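PDB 5NTB: papain inhibitor, which inhibits the cysteine proteases papain and bromelain and the serine protease trypsin, and serves as a glutamine and lysine donor substrate for transglutaminase. Local coordinates for residues G10-Y15 against V60-R65; T81-S86 against N102-K107. All blocks are in the same frame, centred on the assembly; numbering follows the deposited sequence.

Contact 1. Residues G10-Y15 against V60-R65. With SO4 (sulfate ion), chain D.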
loop_
_atom_site.group_PDB
_atom_site.type_symbol
_atom_site.label_atom_id
_atom_site.label_comp_id
_atom_site.label_asym_id
_atom_site.label_seq_id
_atom_site.Cartn_x
_atom_site.Cartn_y
_atom_site.Cartn_z
ATOM N N GLY A 10 5.807 -10.543 -0.130
ATOM C CA GLY A 10 6.594 -9.513 0.494
ATOM C C GLY A 10 6.227 -9.328 1.941
ATOM O O GLY A 10 5.857 -10.279 2.639
ATOM N N LYS A 11 6.354 -8.103 2.404
ATOM C CA LYS A 11 6.121 -7.800 3.798
ATOM C C LYS A 11 5.256 -6.561 3.879
ATOM O O LYS A 11 5.147 -5.781 2.923
ATOM C CB LYS A 11 7.430 -7.587 4.560
ATOM C CG LYS A 11 8.131 -6.302 4.201
ATOM C CD LYS A 11 9.357 -6.054 5.081
ATOM C CE LYS A 11 10.589 -6.719 4.500
ATOM N NZ LYS A 11 11.843 -6.189 5.106
ATOM N N MET A 12 4.628 -6.398 5.028
ATOM C CA MET A 12 3.821 -5.218 5.263
ATOM C C MET A 12 4.171 -4.606 6.607
ATOM O O MET A 12 4.405 -5.306 7.599
ATOM C CB MET A 12 2.326 -5.529 5.194
ATOM C CG MET A 12 1.818 -6.488 6.243
ATOM S SD MET A 12 0.044 -6.753 6.043
ATOM C CE MET A 12 -0.283 -7.781 7.476
ATOM N N THR A 13 4.242 -3.292 6.606
ATOM C CA THR A 13 4.275 -2.482 7.809
ATOM C C THR A 13 3.080 -1.550 7.753
ATOM O O THR A 13 2.252 -1.622 6.842
ATOM C CB THR A 13 5.586 -1.707 7.898
ATOM O OG1 THR A 13 5.782 -0.979 6.683
ATOM C CG2 THR A 13 6.754 -2.660 8.077
ATOM N N TYR A 14 2.974 -0.663 8.727
ATOM C CA TYR A 14 1.884 0.297 8.667
ATOM C C TYR A 14 2.364 1.672 9.097
ATOM O O TYR A 14 3.396 1.825 9.754
ATOM C CB TYR A 14 0.681 -0.133 9.516
ATOM C CG TYR A 14 0.957 -0.154 10.997
ATOM C CD1 TYR A 14 0.850 1.006 11.752
ATOM C CD2 TYR A 14 1.337 -1.328 11.634
ATOM C CE1 TYR A 14 1.114 1.003 13.095
ATOM C CE2 TYR A 14 1.597 -1.337 12.990
ATOM C CZ TYR A 14 1.481 -0.164 13.703
ATOM O OH TYR A 14 1.723 -0.147 15.058
ATOM N N TYR A 15 1.583 2.681 8.721
ATOM C CA TYR A 15 1.908 4.057 9.060
ATOM C C TYR A 15 0.642 4.816 9.411
ATOM O O TYR A 15 -0.468 4.333 9.207
ATOM C CB TYR A 15 2.694 4.743 7.933
ATOM C CG TYR A 15 1.948 5.174 6.676
ATOM C CD1 TYR A 15 1.367 4.243 5.814
ATOM C CD2 TYR A 15 1.904 6.516 6.313
ATOM C CE1 TYR A 15 0.743 4.647 4.642
ATOM C CE2 TYR A 15 1.296 6.924 5.147
ATOM C CZ TYR A 15 0.706 5.985 4.318
ATOM O OH TYR A 15 0.092 6.401 3.149
ATOM N N VAL A 60 -4.390 -7.513 -0.638
ATOM C CA VAL A 60 -3.370 -7.973 0.297
ATOM C C VAL A 60 -3.922 -9.168 1.045
ATOM O O VAL A 60 -5.016 -9.095 1.618
ATOM C CB VAL A 60 -2.964 -6.879 1.299
ATOM C CG1 VAL A 60 -1.786 -7.374 2.150
ATOM C CG2 VAL A 60 -2.618 -5.591 0.574
ATOM N N SER A 61 -3.160 -10.254 1.060
ATOM C CA SER A 61 -3.580 -11.490 1.700
ATOM C C SER A 61 -2.588 -11.858 2.785
ATOM O O SER A 61 -1.370 -11.834 2.563
ATOM C CB SER A 61 -3.692 -12.626 0.686
ATOM O OG SER A 61 -4.567 -12.267 -0.365
ATOM N N TYR A 62 -3.110 -12.187 3.954
ATOM C CA TYR A 62 -2.286 -12.714 5.025
ATOM C C TYR A 62 -3.155 -13.625 5.865
ATOM O O TYR A 62 -4.287 -13.264 6.197
ATOM C CB TYR A 62 -1.704 -11.585 5.879
ATOM C CG TYR A 62 -0.957 -12.079 7.089
ATOM C CD1 TYR A 62 0.168 -12.868 6.941
ATOM C CD2 TYR A 62 -1.381 -11.766 8.371
ATOM C CE1 TYR A 62 0.849 -13.342 8.040
ATOM C CE2 TYR A 62 -0.706 -12.218 9.465
ATOM C CZ TYR A 62 0.404 -13.008 9.299
ATOM O OH TYR A 62 1.079 -13.460 10.409
ATOM N N ASN A 63 -2.632 -14.806 6.189
ATOM C CA ASN A 63 -3.280 -15.685 7.156
ATOM C C ASN A 63 -4.707 -16.013 6.730
ATOM O O ASN A 63 -5.608 -16.111 7.560
ATOM C CB ASN A 63 -3.261 -15.067 8.559
ATOM C CG ASN A 63 -2.568 -15.947 9.580
ATOM O OD1 ASN A 63 -2.517 -17.168 9.430
ATOM N ND2 ASN A 63 -2.058 -15.331 10.646
ATOM N N GLY A 64 -4.920 -16.158 5.421
ATOM C CA GLY A 64 -6.205 -16.579 4.898
ATOM C C GLY A 64 -7.237 -15.489 4.726
ATOM O O GLY A 64 -8.371 -15.792 4.337
ATOM N N ARG A 65 -6.894 -14.238 5.014
ATOM C CA ARG A 65 -7.788 -13.110 4.822
ATOM C C ARG A 65 -7.239 -12.202 3.736
ATOM O O ARG A 65 -6.025 -11.999 3.643
ATOM C CB ARG A 65 -7.944 -12.300 6.113
ATOM C CG ARG A 65 -8.669 -13.030 7.223
ATOM C CD ARG A 65 -8.915 -12.107 8.412
ATOM N NE ARG A 65 -9.402 -12.860 9.561
ATOM C CZ ARG A 65 -8.620 -13.531 10.404
ATOM N NH1 ARG A 65 -7.300 -13.527 10.243
ATOM N NH2 ARG A 65 -9.157 -14.199 11.417
HETATM S S SO4 D . 12.825 -3.033 3.551
HETATM O O1 SO4 D . 12.682 -4.480 3.391
HETATM O O2 SO4 D . 12.686 -2.666 4.959
HETATM O O3 SO4 D . 11.799 -2.354 2.749
HETATM O O4 SO4 D . 14.143 -2.630 3.056
#
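Met-12 reaches from strand 8-18 to Val-60 and Tyr-62 of strand 57-62, in the interior of a domain of the double-psi beta-barrel family. The two strands are not paired, and their closest CA atoms, those of Met-12 and Val-60, stay 9.2 Å apart.

Apolar packing carries the whole contact, with no hydrogen bond between the segments. From CA to CE the Met-12 side chain is fully extended (chi2 180°, chi3 -175°), which carries the sulfur and the terminal methyl far from their own backbone. Its SD lies 4.3 Å from CG1 of Val-60, while CE ends 4.2 Å from CD2 of Tyr-62, approaching the ring obliquely. One methionine thus serves two residues that alternate along strand 57-62 and point the same way, whereas Ser-61 between them turns outward and is hydrogen-bonded to Thr-66. Ile-104 touches Met-12, Val-60 and Tyr-62 alike, and Leu-93 packs on both Met-12 and Val-60; both belong to the same apolar cluster.

Backbone hydrogen bonds shape the second segment. A type I' turn from Tyr-62 to Arg-65 forms a tight hairpin, closed by Tyr-62 N to Arg-65 O at 2.9 Å and Arg-65 N to Tyr-62 O at 3.0 Å. Asn-63 and Gly-64 at its corners both have positive phi, and CB of Asn-63 rests over one face of the Tyr-62 ring, toward its rim.

Polar groups of strand 8-18 are engaged away from the hairpin: OG1 of Thr-13 bonds to both His-82 and Asp-84, and Lys-11 reaches a sulfate ion, probably from the crystallisation liquor. A bend at chi3 (87°) turns the end of the lysine chain, and its NZ donates to sulfate O1 at 2.6 Å.

Contact 2. Residues T81-S86 against N102-K107. With SO4 (sulfate ion), chain D.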
loop_
_atom_site.group_PDB
_atom_site.type_symbol
_atom_site.label_atom_id
_atom_site.label_comp_id
_atom_site.label_asym_id
_atom_site.label_seq_id
_atom_site.Cartn_x
_atom_site.Cartn_y
_atom_site.Cartn_z
ATOM N N THR A 81 8.911 -5.202 -2.718
ATOM C CA THR A 81 7.687 -5.917 -2.365
ATOM C C THR A 81 7.221 -5.611 -0.951
ATOM O O THR A 81 6.339 -6.306 -0.432
ATOM C CB THR A 81 7.852 -7.424 -2.541
ATOM O OG1 THR A 81 8.891 -7.878 -1.678
ATOM C CG2 THR A 81 8.181 -7.772 -4.013
ATOM N N HIS A 82 7.770 -4.574 -0.333
ATOM C CA HIS A 82 7.363 -4.138 0.999
ATOM C C HIS A 82 6.320 -3.033 0.867
ATOM O O HIS A 82 6.633 -1.938 0.398
ATOM C CB HIS A 82 8.600 -3.671 1.763
ATOM C CG HIS A 82 8.317 -2.942 3.039
ATOM N ND1 HIS A 82 9.310 -2.298 3.745
ATOM C CD2 HIS A 82 7.175 -2.755 3.741
ATOM C CE1 HIS A 82 8.790 -1.731 4.819
ATOM N NE2 HIS A 82 7.494 -1.995 4.841
ATOM N N ILE A 83 5.077 -3.313 1.289
ATOM C CA ILE A 83 4.027 -2.299 1.260
ATOM C C ILE A 83 3.842 -1.726 2.652
ATOM O O ILE A 83 3.987 -2.418 3.663
ATOM C CB ILE A 83 2.701 -2.851 0.703
ATOM C CG1 ILE A 83 2.173 -4.011 1.554
ATOM C CG2 ILE A 83 2.882 -3.264 -0.738
ATOM C CD1 ILE A 83 0.799 -4.527 1.093
ATOM N N ASP A 84 3.482 -0.453 2.696
ATOM C CA ASP A 84 3.226 0.265 3.943
ATOM C C ASP A 84 1.729 0.562 3.951
ATOM O O ASP A 84 1.261 1.513 3.313
ATOM C CB ASP A 84 4.077 1.534 4.005
ATOM C CG ASP A 84 4.408 1.982 5.427
ATOM O OD1 ASP A 84 4.119 1.262 6.395
ATOM O OD2 ASP A 84 4.987 3.078 5.562
ATOM N N LEU A 85 0.968 -0.279 4.638
ATOM C CA LEU A 85 -0.468 -0.087 4.726
ATOM C C LEU A 85 -0.788 1.020 5.708
ATOM O O LEU A 85 -0.025 1.295 6.631
ATOM C CB LEU A 85 -1.155 -1.375 5.184
ATOM C CG LEU A 85 -1.255 -2.490 4.157
ATOM C CD1 LEU A 85 -1.757 -3.738 4.871
ATOM C CD2 LEU A 85 -2.212 -2.126 3.045
ATOM N N SER A 86 -1.940 1.646 5.527
ATOM C CA SER A 86 -2.442 2.450 6.628
ATOM C C SER A 86 -2.598 1.583 7.875
ATOM O O SER A 86 -2.834 0.375 7.797
ATOM C CB SER A 86 -3.762 3.107 6.238
ATOM O OG SER A 86 -4.780 2.138 6.048
ATOM N N ASN A 102 6.148 -10.390 7.791
ATOM C CA ASN A 102 6.728 -10.951 6.588
ATOM C C ASN A 102 5.805 -12.026 6.038
ATOM O O ASN A 102 4.943 -12.564 6.740
ATOM C CB ASN A 102 8.094 -11.556 6.883
ATOM C CG ASN A 102 9.105 -10.511 7.290
ATOM O OD1 ASN A 102 9.443 -9.626 6.508
ATOM N ND2 ASN A 102 9.581 -10.593 8.525
ATOM N N GLY A 103 6.005 -12.347 4.769
ATOM C CA GLY A 103 5.252 -13.436 4.185
ATOM C C GLY A 103 3.804 -13.128 3.877
ATOM O O GLY A 103 2.952 -14.012 3.994
ATOM N N ILE A 104 3.497 -11.891 3.500
ATOM C CA ILE A 104 2.189 -11.586 2.946
ATOM C C ILE A 104 2.272 -11.761 1.440
ATOM O O ILE A 104 3.357 -11.874 0.859
ATOM C CB ILE A 104 1.722 -10.159 3.287
ATOM C CG1 ILE A 104 2.670 -9.134 2.646
ATOM C CG2 ILE A 104 1.650 -9.983 4.786
ATOM C CD1 ILE A 104 1.989 -7.884 2.148
ATOM N N THR A 105 1.118 -11.788 0.803
ATOM C CA THR A 105 1.057 -11.732 -0.641
ATOM C C THR A 105 0.219 -10.525 -1.021
ATOM O O THR A 105 -0.728 -10.163 -0.315
ATOM C CB THR A 105 0.459 -13.007 -1.227
ATOM O OG1 THR A 105 -0.943 -13.031 -0.955
ATOM C CG2 THR A 105 1.130 -14.269 -0.614
ATOM N N TRP A 106 0.585 -9.886 -2.124
ATOM C CA TRP A 106 -0.184 -8.742 -2.584
ATOM C C TRP A 106 -0.080 -8.620 -4.089
ATOM O O TRP A 106 0.845 -9.138 -4.715
ATOM C CB TRP A 106 0.249 -7.439 -1.879
ATOM C CG TRP A 106 1.633 -6.935 -2.154
ATOM C CD1 TRP A 106 2.783 -7.281 -1.498
ATOM C CD2 TRP A 106 2.002 -5.956 -3.125
ATOM N NE1 TRP A 106 3.851 -6.569 -2.010
ATOM C CE2 TRP A 106 3.396 -5.752 -3.010
ATOM C CE3 TRP A 106 1.286 -5.217 -4.071
ATOM C CZ2 TRP A 106 4.094 -4.854 -3.819
ATOM C CZ3 TRP A 106 1.975 -4.316 -4.875
ATOM C CH2 TRP A 106 3.372 -4.134 -4.733
ATOM N N LYS A 107 -1.054 -7.924 -4.667
ATOM C CA LYS A 107 -1.042 -7.680 -6.098
ATOM C C LYS A 107 -1.742 -6.362 -6.350
ATOM O O LYS A 107 -2.650 -5.972 -5.606
ATOM C CB LYS A 107 -1.726 -8.804 -6.891
ATOM C CG LYS A 107 -3.202 -8.974 -6.566
ATOM C CD LYS A 107 -3.818 -10.029 -7.472
ATOM C CE LYS A 107 -5.282 -10.209 -7.175
ATOM N NZ LYS A 107 -5.904 -11.202 -8.120
HETATM S S SO4 D . 12.825 -3.033 3.551
HETATM O O1 SO4 D . 12.682 -4.480 3.391
HETATM O O2 SO4 D . 12.686 -2.666 4.959
HETATM O O3 SO4 D . 11.799 -2.354 2.749
HETATM O O4 SO4 D . 14.143 -2.630 3.056
#
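Trp-106 and Ile-83 meet with the methyl CG2 of the isoleucine seated over one face of the indole. This carbon is 3.6 Å from the centroid of the five-membered ring and 20° off its normal, a CH-pi contact, and its nearest ring atom is CE2 of Trp-106 at 3.4 Å. The two side chains run past each other in opposite directions. With CG1 lying between the backbone N and the carbonyl carbon, Ile-83 presents both branches: CG2 takes the indole, while CD1 packs at 3.7 Å against CD1 of Ile-104 and also approaches CG of Trp-106.

The indole is gripped at its edge as well. NE1 of Trp-106 donates to the backbone O of Thr-81 at 3.0 Å, with an N-H...O angle of 155°. The donor stands 47° above the carbonyl plane, so the bond avoids the usual lone-pair direction, and the oxygen is slightly tilted from the indole plane. This bond satisfies the polar N-H of a buried tryptophan and, with the methyl on its face, should limit the rotation of the ring.

In this double-psi beta-barrel family domain, strands 82-86 and 104-109 are not partners; both pair with strand 8-18, and their side chains meet in the interior. Val-60 joins from strand 57-62, touching both Ile-83 and Ile-104, and Phe-108 sets its ring edge-to-face with Trp-106. Next to Ile-104 the chain makes a G1 beta bulge, in which Gly-103 and Ile-104 lie opposite the single residue Gly-10.

His-82 points the other way from Ile-83. Its ND1 donates in the ring plane to sulfate O3 at 2.7 Å, in a nearly straight bond.

In the fold
The two contacts follow in series along the chain, contact 1 closing before contact 2 opens, and their centres are only about 5 Å apart. They share one mixed sheet in which strand 8-18 runs parallel to 82-86 and antiparallel to 104-109, while 57-62 pairs antiparallel with 104-109. The segments also touch directly: Ser-61 N lies 2.8 Å from Thr-105 O, a probable hydrogen bond. On the inside, Val-60 and Ile-104 link their apolar side chains into one interior of this small monomeric inhibitor; outside it, one sulfate, probably from the crystallisation liquor, bridges Lys-11 of contact 1 and His-82 of contact 2, and also meets the backbone N of Asp-79.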